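Local coordinates for uncharacterized protein (Enterococcus faecalis, PDB 3CLQ) that is of unknown function but belongs to the AllG family, named for a subunit of oxamate carbamoyltransferase, and may take part in related carbamoyl chemistry, at residues Q12-A17 with E252-V257; I269-I274 with K414-T419; K373-G378 with V408-L413. All blocks are in the same frame, centred on the assembly; numbering follows the deposited sequence.

The three contacts lie on one side of the chain, each centred 22 to 23 Å from its middle, and form a continuous patch. Interaction 1 is joined to interaction 2, centre to centre about 10 Å away, by backbone: Ser254 O lies 2.6 Å from Gly273 N and Ile256 O lies 2.8 Å from Ser272 N, both probable hydrogen bonds. Interactions 2 and 3, with centres about 11 Å apart, share helix 407-419, and Ile269 packs on Val408 between them. Interactions 1 and 3 are about 15 Å apart between centres, yet Val257 CG2 still reaches Phe409 CE1 at 4.2 Å. No ligand or established active site marks this patch.

Interaction 1: residues Q12-A17 with E252-V257; sequences QANEEA and ENSTIV
Asn14, on one turn of helix 6-23, grips Thr255 with both ends of its amide. Its CB lies beside the tip of Ile256. Chi1 of -67° sets CG opposite the carbonyl carbon, which carries the amide off the helix toward residues 254-256, with Asn14 CG 3.9 Å from Ile256 CG1. Asn14 OD1 then accepts the backbone proton of Thr255 N at 3.2 Å; the bond is fairly straight, although the donor is tilted 30° from the carbonyl plane. Asn14 ND2 donates to Thr255 OG1 at 3.2 Å, nearly linear at 170° and almost in the amide plane. Asparagine suits this place because one flat group offers an acceptor to a main-chain N-H and a donor to a hydroxyl, and the two bonds fix its rotation. Thr255 OG1 also bonds Asp370 OD2, which is consistent with the hydroxyl accepting from the amide and giving its proton to the carboxylate.

Ala13, just before Asn14, and Ala17, nearly a turn later, face the loop from the same side of the helix. Ala13 CB sits 3.3 Å from Glu252 O, and Ala17 CB rests 4.1 Å from Ile256 CD1, methyls short enough to let the loop lie close to the helix. Ser254 OG holds the loop's shape by accepting from Ile256 N at 3.1 Å, an ST turn.

The loop leads from helix 234-247 into strand 257-263. Helix 6-23 covers it, Val18 adding to the packing on Ile256, while Thr349 of strand 348-352 touches both Asn14 and Ile256.

Interaction 2: residues I269-I274 with K414-T419; sequences IRVSGI and KALVAT
Ile274 is modelled with CG1 swung away from the backbone N (chi1 -164°), and in this placing Ile274 CD1 meets Thr419 OG1 at 3.9 Å. Thr419 has chi1 near -64°, so that OG1 lies opposite its own carbonyl carbon and folds back along the helix, while Thr419 CG2 is directed at the other segment and comes within 4.1 Å of Gly273 O. The two side chains cross at about a right angle. Threonine serves two purposes here: its methyl packs on the turn, and its hydroxyl, Thr419 OG1, donates to Ala415 O at 2.9 Å, one helical turn back, which satisfies the polar atom beside an apolar partner.

Leu416 supplies the buried half of the contact. The Leu416 CD2 methyl fits against the turn that follows strand 266-271, 4.2 Å from Gly273 C and 4.4 Å from Val271 CG2. Glycine suits position 273 because its bare backbone lets this methyl come close; a beta carbon there would lie tight against CD2. The branched Val271 points toward the helix and widens the apolar surface that Leu416 meets. No hydrogen bond links the two segments, and their hold is van der Waals packing with Thr419 at its exposed margin.

Strand 266-271 runs antiparallel between strands 257-263 and 280-283, and helix 407-419, near the end of the chain, packs beside its end. Phe280 of strand 280-283 touches both Ile274 and Ala415, bridging sheet and helix, while Leu416 also leans on Thr255 in the loop before strand 257-263.

Interaction 3: residues K373-G378 with V408-L413; sequences KVLETG and VFNEAL
Val374 and Leu375 lie against Phe409, Asn410 and Leu413 in a helix-helix packing between helix 371-377 and helix 407-419. The axes of the two short segments approach to 9.9 Å at a signed crossing angle of -118°, steeply inclined, so the interface is compact and few side chains carry it. Between these helices the chain runs through strands 383-388 and 396-402.

Lys373 contributes through its backbone: Lys373 O accepts from Thr377 N and, at 2.7 Å, from the hydroxyl Thr377 OG1, which ties the start of the segment to its last turn. Val374 follows and points to the partner helix. Its chi1 of 177° puts CG1 opposite the backbone N, and Val374 CG1 stands over the centre of the Phe409 ring, 3.9 Å from the centroid, in a CH-pi contact. Val374 CG2 lies on the same side of the ring, displaced toward CD1 and CE1, 3.8 Å from Phe409 CE1. A beta-branched residue suits the place, since two methyls from one carbon can spread over one face; Pro381 and Pro404 also touch the Phe409 side chain.

Leu375 forks over the partner helix, its two methyls reaching different residues. Leu375 CD1 lies 3.6 Å from Asn410 ND2 and close to Phe409 CB, whereas Leu375 CD2 meets Leu413 CD2 at 3.7 Å. The leucine thus spans the partner helix from Phe409 and Asn410 to Leu413, about one turn. Asn410, at the exposed margin, also makes a weak hydrogen bond from ND2 to Ala406 O.

Thr377 OG1 also bonds Met379 N as the helix ends. Gly378 then takes a positive phi of 84°, a backbone region that glycine, with no CB to crowd the preceding carbonyl O, enters easily, while Gly378 N makes a weak 3.1 Å bond to Val374 O.

Interaction 1: residues Q12-A17 with E252-V257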
# COMPACT_ATOMS: atom_id res chain seq x y z
N GLN B 12 -18.54 -31.78 -9.95
CA GLN B 12 -17.26 -32.05 -10.59
C GLN B 12 -16.82 -30.92 -11.49
O GLN B 12 -15.67 -30.50 -11.46
CB GLN B 12 -17.33 -33.32 -11.41
CG GLN B 12 -17.28 -34.59 -10.58
CD GLN B 12 -17.93 -35.76 -11.29
OE1 GLN B 12 -18.53 -36.62 -10.64
NE2 GLN B 12 -17.83 -35.80 -12.62
N ALA B 13 -17.75 -30.42 -12.30
CA ALA B 13 -17.41 -29.40 -13.28
C ALA B 13 -17.02 -28.09 -12.59
O ALA B 13 -16.13 -27.37 -13.06
CB ALA B 13 -18.53 -29.18 -14.24
N ASN B 14 -17.68 -27.78 -11.48
CA ASN B 14 -17.37 -26.54 -10.79
C ASN B 14 -15.97 -26.61 -10.16
O ASN B 14 -15.24 -25.63 -10.16
CB ASN B 14 -18.46 -26.19 -9.77
CG ASN B 14 -19.79 -25.83 -10.43
OD1 ASN B 14 -20.07 -26.23 -11.57
ND2 ASN B 14 -20.64 -25.10 -9.71
N GLU B 15 -15.61 -27.79 -9.67
CA GLU B 15 -14.28 -28.08 -9.17
C GLU B 15 -13.17 -27.77 -10.19
O GLU B 15 -12.19 -27.08 -9.87
CB GLU B 15 -14.19 -29.54 -8.74
CG GLU B 15 -12.81 -29.95 -8.19
CD GLU B 15 -12.47 -29.29 -6.85
OE1 GLU B 15 -13.41 -29.02 -6.06
OE2 GLU B 15 -11.26 -29.05 -6.58
N GLU B 16 -13.35 -28.29 -11.40
CA GLU B 16 -12.41 -28.07 -12.50
C GLU B 16 -12.41 -26.59 -12.90
O GLU B 16 -11.35 -25.98 -13.05
CB GLU B 16 -12.72 -29.01 -13.68
CG GLU B 16 -11.86 -28.85 -14.97
CD GLU B 16 -10.32 -28.80 -14.74
OE1 GLU B 16 -9.82 -29.17 -13.64
OE2 GLU B 16 -9.58 -28.38 -15.67
N ALA B 17 -13.59 -26.00 -13.05
CA ALA B 17 -13.69 -24.60 -13.46
C ALA B 17 -13.05 -23.65 -12.45
O ALA B 17 -12.23 -22.81 -12.83
CB ALA B 17 -15.12 -24.21 -13.70
N GLU B 252 -17.88 -27.99 -19.71
CA GLU B 252 -19.13 -28.72 -19.81
C GLU B 252 -19.73 -28.92 -18.42
O GLU B 252 -19.03 -29.33 -17.49
CB GLU B 252 -18.92 -30.08 -20.51
CG GLU B 252 -20.23 -30.92 -20.63
CD GLU B 252 -20.10 -32.18 -21.53
OE1 GLU B 252 -20.99 -33.07 -21.48
OE2 GLU B 252 -19.11 -32.28 -22.28
N ASN B 253 -21.02 -28.60 -18.29
CA ASN B 253 -21.80 -28.77 -17.06
C ASN B 253 -21.57 -27.72 -15.96
O ASN B 253 -22.30 -27.73 -14.98
CB ASN B 253 -21.62 -30.17 -16.46
CG ASN B 253 -22.04 -31.29 -17.41
OD1 ASN B 253 -23.10 -31.24 -18.04
ND2 ASN B 253 -21.21 -32.32 -17.51
N SER B 254 -20.59 -26.84 -16.09
CA SER B 254 -20.32 -25.87 -15.01
C SER B 254 -21.31 -24.70 -14.88
O SER B 254 -21.65 -24.03 -15.87
CB SER B 254 -18.90 -25.31 -15.09
OG SER B 254 -18.76 -24.15 -14.26
N THR B 255 -21.74 -24.42 -13.66
CA THR B 255 -22.68 -23.32 -13.43
C THR B 255 -21.98 -22.11 -12.83
O THR B 255 -22.60 -21.31 -12.13
CB THR B 255 -23.82 -23.74 -12.49
OG1 THR B 255 -23.32 -24.03 -11.17
CG2 THR B 255 -24.54 -25.00 -13.05
N ILE B 256 -20.68 -21.98 -13.10
CA ILE B 256 -19.95 -20.83 -12.60
C ILE B 256 -20.06 -19.63 -13.52
O ILE B 256 -19.89 -19.75 -14.74
CB ILE B 256 -18.47 -21.17 -12.33
CG1 ILE B 256 -18.39 -22.34 -11.35
CG2 ILE B 256 -17.72 -19.96 -11.79
CD1 ILE B 256 -17.09 -22.44 -10.60
N VAL B 257 -20.35 -18.48 -12.93
CA VAL B 257 -20.42 -17.22 -13.67
C VAL B 257 -19.03 -16.79 -14.12
O VAL B 257 -18.16 -16.65 -13.30
CB VAL B 257 -20.99 -16.09 -12.80
CG1 VAL B 257 -20.99 -14.79 -13.55
CG2 VAL B 257 -22.41 -16.42 -12.39

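Interaction 2: residues I269-I274 with K414-T419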
# COMPACT_ATOMS: atom_id res chain seq x y z
N ILE B 269 -24.31 -11.51 -18.20
CA ILE B 269 -23.39 -12.47 -17.66
C ILE B 269 -23.21 -13.65 -18.60
O ILE B 269 -24.00 -13.84 -19.51
CB ILE B 269 -23.85 -12.96 -16.28
CG1 ILE B 269 -25.11 -13.81 -16.42
CG2 ILE B 269 -24.08 -11.77 -15.37
CD1 ILE B 269 -25.50 -14.55 -15.16
N ARG B 270 -22.15 -14.42 -18.38
CA ARG B 270 -21.89 -15.64 -19.11
C ARG B 270 -21.68 -16.72 -18.07
O ARG B 270 -21.22 -16.41 -16.97
CB ARG B 270 -20.65 -15.46 -19.97
CG ARG B 270 -20.77 -14.25 -20.87
CD ARG B 270 -19.76 -14.30 -21.95
NE ARG B 270 -18.43 -14.30 -21.35
CZ ARG B 270 -17.29 -14.38 -22.02
NH1 ARG B 270 -17.30 -14.49 -23.36
NH2 ARG B 270 -16.15 -14.36 -21.35
N VAL B 271 -22.04 -17.96 -18.36
CA VAL B 271 -21.72 -19.03 -17.43
C VAL B 271 -20.93 -20.13 -18.12
O VAL B 271 -21.10 -20.40 -19.31
CB VAL B 271 -22.95 -19.57 -16.67
CG1 VAL B 271 -23.82 -18.40 -16.21
CG2 VAL B 271 -23.78 -20.53 -17.53
N SER B 272 -20.03 -20.74 -17.36
CA SER B 272 -19.03 -21.59 -17.93
C SER B 272 -19.67 -22.70 -18.72
O SER B 272 -19.31 -22.93 -19.87
CB SER B 272 -18.17 -22.17 -16.82
OG SER B 272 -17.18 -23.02 -17.37
N GLY B 273 -20.65 -23.37 -18.12
CA GLY B 273 -21.27 -24.54 -18.75
C GLY B 273 -22.14 -24.22 -19.96
O GLY B 273 -22.66 -25.13 -20.62
N ILE B 274 -22.33 -22.94 -20.23
CA ILE B 274 -23.11 -22.50 -21.38
C ILE B 274 -22.14 -22.17 -22.50
O ILE B 274 -22.37 -22.53 -23.64
CB ILE B 274 -24.01 -21.28 -21.05
CG1 ILE B 274 -25.06 -21.13 -22.12
CG2 ILE B 274 -23.18 -19.98 -21.02
CD1 ILE B 274 -25.58 -22.45 -22.64
N LYS B 414 -32.18 -22.26 -16.63
CA LYS B 414 -33.08 -22.90 -17.58
C LYS B 414 -32.28 -23.31 -18.83
O LYS B 414 -32.49 -24.38 -19.40
CB LYS B 414 -34.24 -21.97 -17.91
CG LYS B 414 -35.36 -22.62 -18.69
CD LYS B 414 -36.35 -21.58 -19.16
CE LYS B 414 -37.29 -22.13 -20.21
NZ LYS B 414 -38.37 -22.99 -19.64
N ALA B 415 -31.33 -22.47 -19.23
CA ALA B 415 -30.46 -22.80 -20.34
C ALA B 415 -29.56 -24.00 -20.00
O ALA B 415 -29.28 -24.86 -20.84
CB ALA B 415 -29.64 -21.59 -20.72
N LEU B 416 -29.10 -24.05 -18.75
CA LEU B 416 -28.36 -25.19 -18.24
C LEU B 416 -29.15 -26.49 -18.25
O LEU B 416 -28.80 -27.43 -18.96
CB LEU B 416 -27.87 -24.89 -16.83
CG LEU B 416 -26.64 -23.97 -16.78
CD1 LEU B 416 -26.45 -23.46 -15.36
CD2 LEU B 416 -25.38 -24.66 -17.32
N VAL B 417 -30.23 -26.57 -17.48
CA VAL B 417 -31.06 -27.77 -17.50
C VAL B 417 -31.36 -28.24 -18.92
O VAL B 417 -31.74 -29.39 -19.13
CB VAL B 417 -32.41 -27.61 -16.72
CG1 VAL B 417 -32.22 -26.84 -15.42
CG2 VAL B 417 -33.50 -26.95 -17.57
N ALA B 418 -31.19 -27.36 -19.91
CA ALA B 418 -31.53 -27.73 -21.29
C ALA B 418 -30.30 -28.23 -22.08
O ALA B 418 -30.43 -28.83 -23.14
CB ALA B 418 -32.21 -26.57 -22.02
N THR B 419 -29.12 -27.99 -21.52
CA THR B 419 -27.86 -28.38 -22.15
C THR B 419 -27.39 -29.71 -21.57
O THR B 419 -27.08 -30.65 -22.30
CB THR B 419 -26.79 -27.27 -21.89
OG1 THR B 419 -27.19 -26.05 -22.53
CG2 THR B 419 -25.35 -27.69 -22.36

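Interaction 3: residues K373-G378 with V408-L413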
# COMPACT_ATOMS: atom_id res chain seq x y z
N LYS B 373 -26.51 -21.71 -6.62
CA LYS B 373 -26.59 -21.25 -5.24
C LYS B 373 -27.17 -19.83 -5.15
O LYS B 373 -27.82 -19.49 -4.15
CB LYS B 373 -25.23 -21.33 -4.55
CG LYS B 373 -24.61 -22.73 -4.53
CD LYS B 373 -23.29 -22.73 -3.78
CE LYS B 373 -22.54 -24.03 -3.99
NZ LYS B 373 -21.12 -23.86 -3.62
N VAL B 374 -26.96 -19.01 -6.17
CA VAL B 374 -27.57 -17.70 -6.15
C VAL B 374 -29.08 -17.92 -6.01
O VAL B 374 -29.76 -17.24 -5.25
CB VAL B 374 -27.23 -16.87 -7.40
CG1 VAL B 374 -27.95 -15.53 -7.37
CG2 VAL B 374 -25.71 -16.66 -7.51
N LEU B 375 -29.58 -18.92 -6.72
CA LEU B 375 -31.00 -19.20 -6.80
C LEU B 375 -31.58 -19.79 -5.52
O LEU B 375 -32.69 -19.43 -5.11
CB LEU B 375 -31.27 -20.15 -7.96
CG LEU B 375 -32.18 -19.70 -9.11
CD1 LEU B 375 -32.07 -18.20 -9.38
CD2 LEU B 375 -31.85 -20.51 -10.36
N GLU B 376 -30.87 -20.73 -4.90
CA GLU B 376 -31.49 -21.41 -3.78
C GLU B 376 -31.42 -20.58 -2.49
O GLU B 376 -32.28 -20.65 -1.65
CB GLU B 376 -30.96 -22.85 -3.64
CG GLU B 376 -29.76 -23.02 -2.71
CD GLU B 376 -30.13 -23.59 -1.31
OE1 GLU B 376 -31.10 -24.38 -1.19
OE2 GLU B 376 -29.40 -23.25 -0.34
N THR B 377 -30.40 -19.75 -2.38
CA THR B 377 -30.26 -18.88 -1.22
C THR B 377 -31.16 -17.68 -1.34
O THR B 377 -31.64 -17.13 -0.35
CB THR B 377 -28.84 -18.33 -1.15
OG1 THR B 377 -28.55 -17.64 -2.37
CG2 THR B 377 -27.83 -19.44 -0.94
N GLY B 378 -31.37 -17.25 -2.59
CA GLY B 378 -32.01 -15.98 -2.88
C GLY B 378 -31.05 -14.80 -2.85
O GLY B 378 -31.42 -13.68 -3.18
N VAL B 408 -31.58 -12.67 -14.66
CA VAL B 408 -30.46 -13.14 -15.43
C VAL B 408 -30.00 -14.54 -14.99
O VAL B 408 -29.61 -15.36 -15.82
CB VAL B 408 -29.35 -12.08 -15.44
CG1 VAL B 408 -28.06 -12.61 -14.83
CG2 VAL B 408 -29.18 -11.53 -16.83
N PHE B 409 -30.11 -14.82 -13.69
CA PHE B 409 -29.77 -16.13 -13.12
C PHE B 409 -30.81 -17.22 -13.42
O PHE B 409 -30.46 -18.36 -13.75
CB PHE B 409 -29.52 -15.99 -11.62
CG PHE B 409 -28.34 -15.11 -11.30
CD1 PHE B 409 -27.07 -15.65 -11.12
CD2 PHE B 409 -28.49 -13.73 -11.20
CE1 PHE B 409 -26.00 -14.83 -10.84
CE2 PHE B 409 -27.41 -12.91 -10.91
CZ PHE B 409 -26.17 -13.46 -10.73
N ASN B 410 -32.09 -16.88 -13.29
CA ASN B 410 -33.16 -17.79 -13.69
C ASN B 410 -32.97 -18.33 -15.10
O ASN B 410 -33.11 -19.53 -15.34
CB ASN B 410 -34.51 -17.08 -13.63
CG ASN B 410 -35.01 -16.92 -12.22
OD1 ASN B 410 -36.04 -17.48 -11.87
ND2 ASN B 410 -34.29 -16.16 -11.40
N GLU B 411 -32.66 -17.45 -16.05
CA GLU B 411 -32.52 -17.87 -17.42
C GLU B 411 -31.33 -18.81 -17.53
O GLU B 411 -31.40 -19.89 -18.10
CB GLU B 411 -32.38 -16.65 -18.33
CG GLU B 411 -33.40 -15.57 -18.01
CD GLU B 411 -33.41 -14.41 -19.00
OE1 GLU B 411 -34.45 -13.72 -19.08
OE2 GLU B 411 -32.39 -14.18 -19.70
N ALA B 412 -30.22 -18.39 -16.93
CA ALA B 412 -29.04 -19.23 -16.83
C ALA B 412 -29.41 -20.68 -16.51
O ALA B 412 -29.09 -21.60 -17.27
CB ALA B 412 -28.15 -18.71 -15.79
N LEU B 413 -30.11 -20.88 -15.40
CA LEU B 413 -30.46 -22.22 -14.95
C LEU B 413 -31.28 -22.97 -15.97
O LEU B 413 -31.12 -24.18 -16.13
CB LEU B 413 -31.29 -22.17 -13.66
CG LEU B 413 -31.52 -23.56 -13.05
CD1 LEU B 413 -30.27 -23.98 -12.29
CD2 LEU B 413 -32.76 -23.61 -12.15